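Local coordinates for protein mevalonate kinase (Staphylococcus aureus, PDB 2X7I) that probably transfers phosphate from ATP to mevalonate, an early step of the mevalonate route to isoprenoids, as a kinase of the GHMP family, at residues S144-D147 and T148-V152; L128-K131 and A132-E136; P156-Q160 and K161-E165; V109-V112 and R113-D117. One frame throughout, in Å; residues are numbered along the deposited sequence.

Contact 1. Residues S144-D147 and T148-V152; sequences SGID and TQTIV
D147, T148 and I146 carry the first turn of helix 145-153, where each backbone carbonyl meets the residue four places on. S144 stands at the N-cap. Its OG accepts a weak, long capping bond from D147 N at 3.5 Å, while its carbonyl O takes T148 N at 3.0 Å. The T148 hydroxyl hangs beside the same carbonyl, OG1 lying 3.0 Å from S144 O, but its stronger partner is the E136 carboxylate on helix 125-140. I146 O is gripped twice by T150, by N at 2.9 Å and by OG1 at 2.7 Å, the two donors coming from opposite faces of the carbonyl plane. T150 manages this because OG1 sits beside its own backbone N (chi1 -56°), turned back along the helix. D147 O takes I151 N at 2.9 Å, and CG1 of I151 folds over that oxygen. D147 OD2 forms a salt bridge with K14, and the D147 side chain is about 3 Å from a bound citrate. Backbone bonds and the T150 hydroxyl thus occupy the carbonyls of the first turn, leaving the D147 acid to face a lysine beside a citrate, probably from the crystallisation liquor, in what may be an anion pocket.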
loop_
_atom_site.group_PDB
_atom_site.type_symbol
_atom_site.label_atom_id
_atom_site.label_comp_id
_atom_site.label_asym_id
_atom_site.label_seq_id
_atom_site.Cartn_x
_atom_site.Cartn_y
_atom_site.Cartn_z
ATOM N N SER A 144 -2.821 -11.504 -0.072
ATOM C CA SER A 144 -3.847 -10.501 -0.279
ATOM C C SER A 144 -4.115 -10.428 -1.772
ATOM O O SER A 144 -3.318 -9.877 -2.521
ATOM C CB SER A 144 -3.415 -9.150 0.290
ATOM O OG SER A 144 -4.434 -8.177 0.078
ATOM N N GLY A 145 -5.214 -11.039 -2.200
ATOM C CA GLY A 145 -5.599 -11.044 -3.602
ATOM C C GLY A 145 -5.759 -9.650 -4.189
ATOM O O GLY A 145 -5.276 -9.371 -5.294
ATOM N N ILE A 146 -6.436 -8.772 -3.455
ATOM C CA ILE A 146 -6.666 -7.410 -3.948
ATOM C C ILE A 146 -5.357 -6.619 -4.081
ATOM O O ILE A 146 -5.151 -5.947 -5.086
ATOM C CB ILE A 146 -7.708 -6.637 -3.089
ATOM C CG1 ILE A 146 -8.106 -5.337 -3.791
ATOM C CG2 ILE A 146 -7.176 -6.347 -1.682
ATOM C CD1 ILE A 146 -9.409 -4.701 -3.262
ATOM N N ASP A 147 -4.479 -6.719 -3.078
ATOM C CA ASP A 147 -3.202 -5.997 -3.080
ATOM C C ASP A 147 -2.338 -6.478 -4.248
ATOM O O ASP A 147 -1.833 -5.674 -5.012
ATOM C CB ASP A 147 -2.422 -6.203 -1.774
ATOM C CG ASP A 147 -3.134 -5.640 -0.530
ATOM O OD1 ASP A 147 -4.316 -5.224 -0.612
ATOM O OD2 ASP A 147 -2.488 -5.630 0.553
ATOM N N THR A 148 -2.201 -7.787 -4.401
ATOM C CA THR A 148 -1.361 -8.335 -5.455
ATOM C C THR A 148 -1.880 -7.976 -6.861
ATOM O O THR A 148 -1.106 -7.604 -7.738
ATOM C CB THR A 148 -1.214 -9.867 -5.336
ATOM O OG1 THR A 148 -0.770 -10.204 -4.016
ATOM C CG2 THR A 148 -0.209 -10.391 -6.359
ATOM N N GLN A 149 -3.182 -8.091 -7.068
ATOM C CA GLN A 149 -3.764 -7.768 -8.365
ATOM C C GLN A 149 -3.649 -6.269 -8.681
ATOM O O GLN A 149 -3.306 -5.898 -9.797
ATOM C CB GLN A 149 -5.221 -8.245 -8.441
ATOM C CG GLN A 149 -5.974 -7.826 -9.709
ATOM C CD GLN A 149 -5.343 -8.328 -11.003
ATOM O OE1 GLN A 149 -4.457 -9.181 -10.984
ATOM N NE2 GLN A 149 -5.817 -7.804 -12.143
ATOM N N THR A 150 -3.911 -5.411 -7.701
ATOM C CA THR A 150 -3.777 -3.963 -7.909
ATOM C C THR A 150 -2.336 -3.609 -8.257
ATOM O O THR A 150 -2.088 -2.881 -9.213
ATOM C CB THR A 150 -4.212 -3.168 -6.661
ATOM O OG1 THR A 150 -5.553 -3.532 -6.300
ATOM C CG2 THR A 150 -4.137 -1.674 -6.919
ATOM N N ILE A 151 -1.394 -4.144 -7.491
ATOM C CA ILE A 151 0.028 -3.893 -7.705
ATOM C C ILE A 151 0.533 -4.403 -9.064
ATOM O O ILE A 151 1.127 -3.643 -9.821
ATOM C CB ILE A 151 0.883 -4.507 -6.569
ATOM C CG1 ILE A 151 0.682 -3.720 -5.273
ATOM C CG2 ILE A 151 2.364 -4.479 -6.918
ATOM C CD1 ILE A 151 1.277 -4.411 -4.080
ATOM N N VAL A 152 0.283 -5.671 -9.371
ATOM C CA VAL A 152 0.759 -6.283 -10.613
ATOM C C VAL A 152 0.160 -5.636 -11.862
ATOM O O VAL A 152 0.893 -5.240 -12.770
ATOM C CB VAL A 152 0.488 -7.796 -10.633
ATOM C CG1 VAL A 152 0.786 -8.375 -12.002
ATOM C CG2 VAL A 152 1.337 -8.474 -9.585
#

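Contact 2. Residues L128-K131 and A132-E136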
loop_
_atom_site.group_PDB
_atom_site.type_symbol
_atom_site.label_atom_id
_atom_site.label_comp_id
_atom_site.label_asym_id
_atom_site.label_seq_id
_atom_site.Cartn_x
_atom_site.Cartn_y
_atom_site.Cartn_z
ATOM N N LEU A 128 3.196 -14.241 -12.084
ATOM C CA LEU A 128 3.590 -13.356 -11.002
ATOM C C LEU A 128 2.531 -13.321 -9.911
ATOM O O LEU A 128 2.859 -13.372 -8.732
ATOM C CB LEU A 128 3.830 -11.935 -11.546
ATOM C CG LEU A 128 4.223 -10.839 -10.560
ATOM C CD1 LEU A 128 5.307 -11.339 -9.586
ATOM C CD2 LEU A 128 4.669 -9.550 -11.317
ATOM N N ILE A 129 1.265 -13.223 -10.321
ATOM C CA ILE A 129 0.131 -13.206 -9.404
ATOM C C ILE A 129 0.139 -14.445 -8.513
ATOM O O ILE A 129 0.066 -14.329 -7.291
ATOM C CB ILE A 129 -1.235 -13.170 -10.160
ATOM C CG1 ILE A 129 -1.433 -11.830 -10.888
ATOM C CG2 ILE A 129 -2.387 -13.406 -9.191
ATOM C CD1 ILE A 129 -1.524 -10.650 -9.959
ATOM N N GLU A 130 0.238 -15.616 -9.140
ATOM C CA GLU A 130 0.277 -16.880 -8.421
ATOM C C GLU A 130 1.480 -16.973 -7.476
ATOM O O GLU A 130 1.324 -17.317 -6.310
ATOM C CB GLU A 130 0.321 -18.058 -9.398
ATOM C CG GLU A 130 -0.881 -18.143 -10.352
ATOM C CD GLU A 130 -2.133 -18.633 -9.682
ATOM O OE1 GLU A 130 -2.053 -19.110 -8.536
ATOM O OE2 GLU A 130 -3.198 -18.553 -10.311
ATOM N N LYS A 131 2.670 -16.668 -7.979
ATOM C CA LYS A 131 3.890 -16.795 -7.189
ATOM C C LYS A 131 3.965 -15.758 -6.066
ATOM O O LYS A 131 4.447 -16.054 -4.983
ATOM C CB LYS A 131 5.125 -16.684 -8.083
ATOM C CG LYS A 131 5.400 -17.908 -8.942
ATOM C CD LYS A 131 6.238 -18.950 -8.197
ATOM C CE LYS A 131 6.939 -19.908 -9.171
ATOM N NZ LYS A 131 7.397 -21.182 -8.520
ATOM N N ALA A 132 3.491 -14.545 -6.331
ATOM C CA ALA A 132 3.476 -13.506 -5.306
ATOM C C ALA A 132 2.482 -13.865 -4.198
ATOM O O ALA A 132 2.789 -13.701 -3.019
ATOM C CB ALA A 132 3.147 -12.141 -5.909
ATOM N N ASN A 133 1.303 -14.353 -4.564
ATOM C CA ASN A 133 0.313 -14.741 -3.558
ATOM C C ASN A 133 0.860 -15.885 -2.698
ATOM O O ASN A 133 0.713 -15.857 -1.481
ATOM C CB ASN A 133 -1.055 -15.086 -4.193
ATOM C CG ASN A 133 -1.879 -13.829 -4.560
ATOM O OD1 ASN A 133 -2.334 -13.670 -5.695
ATOM N ND2 ASN A 133 -2.072 -12.946 -3.592
ATOM N N TRP A 134 1.552 -16.840 -3.323
ATOM C CA TRP A 134 2.186 -17.937 -2.587
ATOM C C TRP A 134 3.303 -17.455 -1.656
ATOM O O TRP A 134 3.444 -17.956 -0.531
ATOM C CB TRP A 134 2.726 -19.026 -3.533
ATOM C CG TRP A 134 1.697 -19.609 -4.507
ATOM C CD1 TRP A 134 0.335 -19.386 -4.524
ATOM C CD2 TRP A 134 1.963 -20.513 -5.592
ATOM N NE1 TRP A 134 -0.242 -20.077 -5.564
ATOM C CE2 TRP A 134 0.731 -20.781 -6.228
ATOM C CE3 TRP A 134 3.127 -21.109 -6.095
ATOM C CZ2 TRP A 134 0.629 -21.629 -7.338
ATOM C CZ3 TRP A 134 3.023 -21.955 -7.196
ATOM C CH2 TRP A 134 1.780 -22.202 -7.806
ATOM N N ALA A 135 4.082 -16.476 -2.113
ATOM C CA ALA A 135 5.196 -15.931 -1.312
ATOM C C ALA A 135 4.690 -15.161 -0.087
ATOM O O ALA A 135 5.251 -15.278 1.001
ATOM C CB ALA A 135 6.110 -15.049 -2.167
ATOM N N GLU A 136 3.631 -14.386 -0.276
ATOM C CA GLU A 136 2.946 -13.709 0.826
ATOM C C GLU A 136 2.476 -14.698 1.899
ATOM O O GLU A 136 2.706 -14.484 3.086
ATOM C CB GLU A 136 1.756 -12.927 0.300
ATOM C CG GLU A 136 2.144 -11.756 -0.585
ATOM C CD GLU A 136 1.027 -11.345 -1.513
ATOM O OE1 GLU A 136 -0.147 -11.494 -1.130
ATOM O OE2 GLU A 136 1.323 -10.865 -2.622
#
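Between L128-K131 and A132-E136 the contact is an ordinary i to i+4 ladder within one helix, 125-140, in the N-terminal domain region of a GHMP kinase. Four backbone bonds make the ladder: A132 N to L128 O at 2.7 Å, then N133 N to I129 O, W134 N to E130 O and A135 N to K131 O. The side chains divide by what surrounds them. On the inner face CD1 of L128 lies 4.3 Å from CB of A132, a loose apolar pair turned toward helix 103-119, where L128 also packs on V112. I129 and N133 run alongside each other, pointing the same way, toward helix 145-153 and T148. Further along, the buried E136 reaches to the start of that helix, where its OE1 takes the backbone N of S144.

The outer face belongs to W134, an exposed indole that also touches a crystal neighbour. With CG beside its backbone N (chi1 -55°), the ring folds back over the preceding turn. The E130 side chain and this ring lie across each other at a slant, carboxylate and ring planes 63° apart, and OE1 of E130 comes to 3.6 Å from NE1 of W134. The aliphatic part of K131 runs past the other end of the indole, CD being 4.3 Å from CE3. The ring also meets the backbone: E130 O sits over a face of the five-membered ring, at a short and perhaps strained 2.9 Å from both CG and CD1 of W134.

Contact 3. Residues P156-Q160 and K161-E165; sequences PVWFQ and KGHAE
A beta hairpin with a two-residue loop joins strand 157-160 to strand 163-166 through a type II' turn from Q160 to H163. The strands run antiparallel, 167° between their directions. W158 and E165 form one hydrogen-bonded pair, W158 N to E165 O at 2.9 Å; Q160 and H163 form the next, Q160 N to H163 O at 3.1 Å. Between them F159 and A164 form a non-hydrogen-bonded pair, CB of A164 pressing on CD1 of F159 at 3.5 Å. On the other face H163 and W158 make a T-shaped stack: the imidazole points its CE1 edge at the face of the indole six-membered ring, planes at 89°, with CE1 3.7 Å from CH2 of W158. CG of H163 lies between the backbone N and the carbonyl carbon (chi1 67°), which carries the ring back over Q160 O, 3.4 Å from CD2 of H163. W158 NE1 donates to Q160 OE1 at 3.0 Å, in the indole plane and onto a lone pair of that amide oxygen. Q160 NE2 goes on to G211 O of helix 203-222. The indole N-H is thus satisfied, which would restrain the ring's rotation, and one glutamine amide couples hairpin to helix.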
loop_
_atom_site.group_PDB
_atom_site.type_symbol
_atom_site.label_atom_id
_atom_site.label_comp_id
_atom_site.label_asym_id
_atom_site.label_seq_id
_atom_site.Cartn_x
_atom_site.Cartn_y
_atom_site.Cartn_z
ATOM N N PRO A 156 -6.638 0.193 -10.784
ATOM C CA PRO A 156 -7.504 0.094 -9.620
ATOM C C PRO A 156 -8.307 -1.200 -9.642
ATOM O O PRO A 156 -8.645 -1.685 -10.713
ATOM C CB PRO A 156 -8.437 1.314 -9.751
ATOM C CG PRO A 156 -7.848 2.184 -10.763
ATOM C CD PRO A 156 -7.058 1.290 -11.670
ATOM N N VAL A 157 -8.580 -1.753 -8.467
ATOM C CA VAL A 157 -9.430 -2.928 -8.314
ATOM C C VAL A 157 -10.615 -2.551 -7.427
ATOM O O VAL A 157 -10.437 -1.963 -6.366
ATOM C CB VAL A 157 -8.672 -4.097 -7.661
ATOM C CG1 VAL A 157 -9.634 -5.247 -7.336
ATOM C CG2 VAL A 157 -7.529 -4.566 -8.560
ATOM N N TRP A 158 -11.814 -2.896 -7.880
ATOM C CA TRP A 158 -13.055 -2.501 -7.243
ATOM C C TRP A 158 -13.787 -3.766 -6.813
ATOM O O TRP A 158 -14.068 -4.620 -7.658
ATOM C CB TRP A 158 -13.895 -1.689 -8.244
ATOM C CG TRP A 158 -15.346 -1.514 -7.878
ATOM C CD1 TRP A 158 -15.852 -1.226 -6.644
ATOM C CD2 TRP A 158 -16.473 -1.598 -8.765
ATOM N NE1 TRP A 158 -17.229 -1.144 -6.704
ATOM C CE2 TRP A 158 -17.632 -1.371 -7.992
ATOM C CE3 TRP A 158 -16.614 -1.859 -10.134
ATOM C CZ2 TRP A 158 -18.923 -1.379 -8.549
ATOM C CZ3 TRP A 158 -17.898 -1.876 -10.687
ATOM C CH2 TRP A 158 -19.035 -1.633 -9.894
ATOM N N PHE A 159 -14.060 -3.894 -5.506
ATOM C CA PHE A 159 -14.907 -4.967 -4.954
ATOM C C PHE A 159 -16.285 -4.405 -4.615
ATOM O O PHE A 159 -16.376 -3.328 -4.035
ATOM C CB PHE A 159 -14.304 -5.520 -3.648
ATOM C CG PHE A 159 -13.123 -6.476 -3.822
ATOM C CD1 PHE A 159 -12.463 -6.633 -5.042
ATOM C CD2 PHE A 159 -12.664 -7.197 -2.724
ATOM C CE1 PHE A 159 -11.378 -7.506 -5.155
ATOM C CE2 PHE A 159 -11.583 -8.059 -2.827
ATOM C CZ PHE A 159 -10.934 -8.219 -4.046
ATOM N N GLN A 160 -17.351 -5.142 -4.938
ATOM C CA GLN A 160 -18.719 -4.768 -4.540
ATOM C C GLN A 160 -19.638 -5.984 -4.513
ATOM O O GLN A 160 -19.720 -6.706 -5.511
ATOM C CB GLN A 160 -19.323 -3.780 -5.538
ATOM C CG GLN A 160 -20.530 -3.009 -5.013
ATOM C CD GLN A 160 -20.131 -1.821 -4.152
ATOM O OE1 GLN A 160 -19.195 -1.093 -4.480
ATOM N NE2 GLN A 160 -20.838 -1.623 -3.045
ATOM N N LYS A 161 -20.373 -6.180 -3.415
ATOM C CA LYS A 161 -21.395 -7.236 -3.341
ATOM C C LYS A 161 -20.776 -8.588 -3.711
ATOM O O LYS A 161 -19.868 -9.028 -3.032
ATOM C CB LYS A 161 -22.607 -6.898 -4.230
ATOM C CG LYS A 161 -23.561 -5.845 -3.663
ATOM C CD LYS A 161 -24.820 -5.738 -4.537
ATOM C CE LYS A 161 -26.019 -5.162 -3.784
ATOM N NZ LYS A 161 -27.317 -5.499 -4.451
ATOM N N GLY A 162 -21.237 -9.220 -4.790
ATOM C CA GLY A 162 -20.753 -10.539 -5.202
ATOM C C GLY A 162 -19.911 -10.526 -6.470
ATOM O O GLY A 162 -19.798 -11.540 -7.149
ATOM N N HIS A 163 -19.316 -9.379 -6.790
ATOM C CA HIS A 163 -18.460 -9.260 -7.973
ATOM C C HIS A 163 -17.240 -8.383 -7.717
ATOM O O HIS A 163 -17.218 -7.604 -6.764
ATOM C CB HIS A 163 -19.255 -8.784 -9.208
ATOM C CG HIS A 163 -19.771 -7.378 -9.123
ATOM N ND1 HIS A 163 -19.067 -6.297 -9.607
ATOM C CD2 HIS A 163 -20.949 -6.882 -8.668
ATOM C CE1 HIS A 163 -19.778 -5.194 -9.431
ATOM N NE2 HIS A 163 -20.920 -5.520 -8.857
ATOM N N ALA A 164 -16.215 -8.557 -8.548
ATOM C CA ALA A 164 -14.997 -7.731 -8.493
ATOM C C ALA A 164 -14.513 -7.403 -9.908
ATOM O O ALA A 164 -14.677 -8.206 -10.824
ATOM C CB ALA A 164 -13.900 -8.432 -7.711
ATOM N N GLU A 165 -13.939 -6.214 -10.085
ATOM C CA GLU A 165 -13.487 -5.763 -11.406
ATOM C C GLU A 165 -12.153 -5.044 -11.306
ATOM O O GLU A 165 -11.805 -4.501 -10.258
ATOM C CB GLU A 165 -14.499 -4.805 -12.044
ATOM C CG GLU A 165 -15.949 -5.282 -12.049
ATOM C CD GLU A 165 -16.174 -6.534 -12.881
ATOM O OE1 GLU A 165 -17.154 -7.268 -12.599
ATOM O OE2 GLU A 165 -15.381 -6.778 -13.821
#

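Contact 4. Residues V109-V112 and R113-D117; sequences VAFV and RASYD
Three flat groups of helix 103-119 each meet a neighbour four residues away: the F111 ring has OG of S115 over one face, the R113 guanidinium has CG1 of V109 over one face, and the Y116 ring has V112 O at its edge. OG of S115 lies 3.3 Å from CE2 of F111 and donates to F111 O at 2.6 Å from above the carbonyl plane; its place beside the serine's own N (chi1 -61°) brings it back to that oxygen. S115 N arrives from the opposite face at 2.9 Å from F111 O, so both the N-H and the hydroxyl of S115 go to one carbonyl. R113 runs extended alongside V109, its NH1 3.4 Å from CG1 of V109, and that NH1 is hydrogen-bonded to E10 O. In Y116, CD1 approaches V112 O at 3.3 Å and CG1 of V112 at 3.9 Å, while its OH bonds to E127. The side chains place the helix among three neighbours. V109 and Y116 face helix 125-140, against A132 and K131. F111 and S115 pack on helix 70-80, with F77 touching both, and A110 and A114 lie on V41 of strand 29-45.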
loop_
_atom_site.group_PDB
_atom_site.type_symbol
_atom_site.label_atom_id
_atom_site.label_comp_id
_atom_site.label_asym_id
_atom_site.label_seq_id
_atom_site.Cartn_x
_atom_site.Cartn_y
_atom_site.Cartn_z
ATOM N N VAL A 109 6.014 -9.266 -4.707
ATOM C CA VAL A 109 6.057 -8.962 -6.141
ATOM C C VAL A 109 7.493 -8.613 -6.590
ATOM O O VAL A 109 7.943 -9.080 -7.640
ATOM C CB VAL A 109 5.077 -7.825 -6.500
ATOM C CG1 VAL A 109 5.260 -7.359 -7.953
ATOM C CG2 VAL A 109 3.634 -8.291 -6.262
ATOM N N ALA A 110 8.195 -7.814 -5.786
ATOM C CA ALA A 110 9.576 -7.439 -6.050
ATOM C C ALA A 110 10.497 -8.654 -6.010
ATOM O O ALA A 110 11.345 -8.838 -6.892
ATOM C CB ALA A 110 10.032 -6.409 -5.053
ATOM N N PHE A 111 10.330 -9.489 -4.991
ATOM C CA PHE A 111 11.178 -10.663 -4.847
ATOM C C PHE A 111 10.997 -11.664 -6.000
ATOM O O PHE A 111 11.982 -12.243 -6.488
ATOM C CB PHE A 111 10.955 -11.364 -3.513
ATOM C CG PHE A 111 11.867 -12.518 -3.308
ATOM C CD1 PHE A 111 13.150 -12.321 -2.832
ATOM C CD2 PHE A 111 11.475 -13.793 -3.650
ATOM C CE1 PHE A 111 14.021 -13.389 -2.681
ATOM C CE2 PHE A 111 12.338 -14.859 -3.502
ATOM C CZ PHE A 111 13.609 -14.661 -3.017
ATOM N N VAL A 112 9.749 -11.874 -6.418
ATOM C CA VAL A 112 9.457 -12.809 -7.503
ATOM C C VAL A 112 10.017 -12.293 -8.825
ATOM O O VAL A 112 10.606 -13.051 -9.576
ATOM C CB VAL A 112 7.954 -13.076 -7.663
ATOM C CG1 VAL A 112 7.690 -13.825 -8.980
ATOM C CG2 VAL A 112 7.426 -13.864 -6.473
ATOM N N ARG A 113 9.823 -11.009 -9.099
ATOM C CA ARG A 113 10.418 -10.367 -10.256
ATOM C C ARG A 113 11.950 -10.546 -10.287
ATOM O O ARG A 113 12.501 -11.025 -11.274
ATOM C CB ARG A 113 10.049 -8.883 -10.278
ATOM C CG ARG A 113 8.646 -8.638 -10.795
ATOM C CD ARG A 113 8.185 -7.192 -10.621
ATOM N NE ARG A 113 6.942 -6.965 -11.359
ATOM C CZ ARG A 113 6.093 -5.957 -11.160
ATOM N NH1 ARG A 113 6.322 -5.032 -10.232
ATOM N NH2 ARG A 113 5.003 -5.877 -11.903
ATOM N N ALA A 114 12.614 -10.170 -9.194
ATOM C CA ALA A 114 14.051 -10.350 -9.044
ATOM C C ALA A 114 14.473 -11.796 -9.294
ATOM O O ALA A 114 15.497 -12.048 -9.940
ATOM C CB ALA A 114 14.487 -9.917 -7.646
ATOM N N SER A 115 13.679 -12.732 -8.777
ATOM C CA SER A 115 13.979 -14.163 -8.874
ATOM C C SER A 115 13.993 -14.631 -10.316
ATOM O O SER A 115 14.923 -15.313 -10.738
ATOM C CB SER A 115 12.950 -14.997 -8.100
ATOM O OG SER A 115 12.971 -14.667 -6.727
ATOM N N TYR A 116 12.948 -14.275 -11.057
ATOM C CA TYR A 116 12.857 -14.638 -12.465
ATOM C C TYR A 116 13.944 -13.963 -13.296
ATOM O O TYR A 116 14.506 -14.578 -14.196
ATOM C CB TYR A 116 11.477 -14.307 -13.027
ATOM C CG TYR A 116 10.484 -15.400 -12.760
ATOM C CD1 TYR A 116 10.069 -15.678 -11.458
ATOM C CD2 TYR A 116 9.962 -16.171 -13.797
ATOM C CE1 TYR A 116 9.167 -16.686 -11.193
ATOM C CE2 TYR A 116 9.047 -17.192 -13.537
ATOM C CZ TYR A 116 8.657 -17.433 -12.231
ATOM O OH TYR A 116 7.765 -18.430 -11.944
ATOM N N ASP A 117 14.232 -12.703 -12.991
ATOM C CA ASP A 117 15.279 -11.967 -13.689
ATOM C C ASP A 117 16.652 -12.632 -13.488
ATOM O O ASP A 117 17.426 -12.757 -14.425
ATOM C CB ASP A 117 15.302 -10.510 -13.211
ATOM C CG ASP A 117 16.184 -9.629 -14.069
ATOM O OD1 ASP A 117 16.166 -9.807 -15.301
ATOM O OD2 ASP A 117 16.879 -8.748 -13.513
#

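How the contacts relate
Contacts 4, 2, 1 and 3 follow one another along the chain, running through helices 103-119, 125-140 and 145-153 into the hairpin. Contact 2 is the hub of the helices, its centre about 10 Å from those of contacts 1 and 4; CD2 of L128 lies 3.4 Å from NE of R113. Contacts 1 and 4 also touch directly, CG2 of V152 being 4.0 Å from CG2 of V109. Contact 1 packs against the hairpin, with CB of I146 3.7 Å from CZ of F159. Contacts 3 and 4 mark the ends, their centres about 27 Å apart. Of the four, contact 1 reaches the citrate, through D147; the citrate probably came from the crystallisation liquor, but may mark a pocket for anionic ligands.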